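PDB 1UAI: polyguluronate lyase from Corynebacterium sp., which probably cleaves the poly(alpha-L-guluronate) blocks of alginate as a polysaccharide lyase. Local coordinates for residues A[99-104]-A[156-161]. Residues are numbered along the deposited sequence; the frame is centred on the assembly and turned at random.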
# COMPACT_ATOMS: atom_id res chain seq x y z
N PHE A 99 -6.74 8.13 1.81
CA PHE A 99 -7.00 6.78 2.26
C PHE A 99 -7.11 6.73 3.78
O PHE A 99 -6.58 7.60 4.48
CB PHE A 99 -5.87 5.84 1.79
CG PHE A 99 -4.53 6.15 2.39
CD1 PHE A 99 -4.12 5.56 3.58
CD2 PHE A 99 -3.66 7.05 1.77
CE1 PHE A 99 -2.88 5.86 4.15
CE2 PHE A 99 -2.43 7.36 2.32
CZ PHE A 99 -2.04 6.76 3.51
N ARG A 100 -7.83 5.74 4.27
CA ARG A 100 -7.97 5.53 5.70
C ARG A 100 -7.56 4.09 5.92
O ARG A 100 -8.12 3.18 5.30
CB ARG A 100 -9.40 5.75 6.17
CG ARG A 100 -9.81 7.20 6.17
CD ARG A 100 -11.22 7.40 6.69
NE ARG A 100 -11.66 8.77 6.46
CZ ARG A 100 -12.89 9.21 6.71
NH1 ARG A 100 -13.81 8.38 7.19
NH2 ARG A 100 -13.21 10.47 6.46
N GLU A 101 -6.56 3.88 6.77
CA GLU A 101 -6.10 2.53 7.02
C GLU A 101 -5.55 2.39 8.42
O GLU A 101 -5.39 3.37 9.15
CB GLU A 101 -5.00 2.15 6.02
CG GLU A 101 -3.70 2.94 6.19
CD GLU A 101 -2.62 2.54 5.19
OE1 GLU A 101 -2.97 2.00 4.11
OE2 GLU A 101 -1.42 2.77 5.46
N ALA A 102 -5.29 1.15 8.79
CA ALA A 102 -4.70 0.84 10.08
C ALA A 102 -3.71 -0.29 9.86
O ALA A 102 -3.96 -1.20 9.06
CB ALA A 102 -5.78 0.40 11.07
N PHE A 103 -2.57 -0.22 10.54
CA PHE A 103 -1.58 -1.28 10.48
C PHE A 103 -2.03 -2.22 11.60
O PHE A 103 -2.20 -1.78 12.74
CB PHE A 103 -0.18 -0.73 10.78
CG PHE A 103 0.36 0.20 9.72
CD1 PHE A 103 1.01 -0.30 8.60
CD2 PHE A 103 0.21 1.58 9.85
CE1 PHE A 103 1.52 0.57 7.62
CE2 PHE A 103 0.71 2.45 8.89
CZ PHE A 103 1.37 1.94 7.77
N ASN A 104 -2.23 -3.50 11.28
CA ASN A 104 -2.73 -4.47 12.26
C ASN A 104 -1.71 -5.44 12.82
O ASN A 104 -1.86 -5.92 13.94
CB ASN A 104 -3.83 -5.35 11.66
CG ASN A 104 -4.91 -4.56 10.96
OD1 ASN A 104 -5.22 -4.83 9.79
ND2 ASN A 104 -5.53 -3.61 11.66
N THR A 156 -5.04 1.30 14.95
CA THR A 156 -5.60 2.64 14.99
C THR A 156 -5.76 3.14 13.56
O THR A 156 -4.80 3.16 12.79
CB THR A 156 -4.69 3.63 15.75
OG1 THR A 156 -4.44 3.14 17.07
CG2 THR A 156 -5.36 4.99 15.85
N VAL A 157 -6.97 3.53 13.21
CA VAL A 157 -7.24 4.02 11.87
C VAL A 157 -6.84 5.48 11.76
O VAL A 157 -7.13 6.29 12.65
CB VAL A 157 -8.74 3.90 11.52
CG1 VAL A 157 -9.01 4.46 10.13
CG2 VAL A 157 -9.18 2.44 11.59
N PHE A 158 -6.13 5.81 10.69
CA PHE A 158 -5.72 7.19 10.44
C PHE A 158 -6.03 7.50 8.99
O PHE A 158 -6.25 6.60 8.18
CB PHE A 158 -4.22 7.38 10.72
CG PHE A 158 -3.31 6.65 9.76
CD1 PHE A 158 -2.87 7.27 8.59
CD2 PHE A 158 -2.91 5.35 10.02
CE1 PHE A 158 -2.04 6.59 7.69
CE2 PHE A 158 -2.08 4.66 9.14
CZ PHE A 158 -1.65 5.28 7.97
N GLU A 159 -6.08 8.79 8.68
CA GLU A 159 -6.35 9.22 7.32
C GLU A 159 -5.09 9.83 6.74
O GLU A 159 -4.53 10.79 7.27
CB GLU A 159 -7.49 10.25 7.30
CG GLU A 159 -7.89 10.70 5.91
CD GLU A 159 -9.15 11.54 5.91
OE1 GLU A 159 -10.22 10.99 6.27
OE2 GLU A 159 -9.09 12.73 5.57
N GLY A 160 -4.61 9.24 5.64
CA GLY A 160 -3.43 9.75 4.99
C GLY A 160 -3.84 10.38 3.67
O GLY A 160 -4.87 10.03 3.09
N LYS A 161 -3.04 11.34 3.21
CA LYS A 161 -3.34 11.97 1.94
C LYS A 161 -2.08 12.44 1.23
O LYS A 161 -1.17 12.99 1.86
CB LYS A 161 -4.27 13.18 2.12
CG LYS A 161 -4.63 13.87 0.80
CD LYS A 161 -5.71 14.93 0.96
CE LYS A 161 -5.23 16.13 1.76
NZ LYS A 161 -6.25 17.21 1.81
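The ring of F99 lies against the backbone of G160, its partner across the two strands, with G160 CA over one ring face at 3.9 Å from the centroid, 22° off the normal: a CH-pi contact. With chi1 at 65°, F99 CG sits between the backbone N and the carbonyl carbon, which brings the ring over the glycine. Around this pair the backbones exchange two hydrogen bonds, F99 N to G160 O at 3.0 Å and G160 N to F99 O at 2.8 Å. A second such pair joins E101 and F158, and the non-hydrogen-bonded pair R100–E159 lies between them. These antiparallel strands, 95-105 and 158-165, are neighbours in one sheet of the jellyroll beta-sandwich, and strand 211-223 flanks 95-105 on its other edge. On the face carrying F99, the F158 ring lies between two phenylalanines. It meets F99 obliquely, CE1 to CE1 at 3.7 Å, and F103 rim to rim, with planes 18° apart. The extended chain of E101 runs alongside, its CG 3.6 Å from F158 CZ and its carboxylate nearly perpendicular to the ring. F99 and F103 also touch A116 and L113 of strand 112-119 in the other sheet. On the opposite face, R100 NE donates to the anti lone pair of E159 OE1 (2.7 Å) in a salt bridge whose guanidinium and carboxylate are nearly coplanar; R100 NH2 adds a weak bond to the same oxygen.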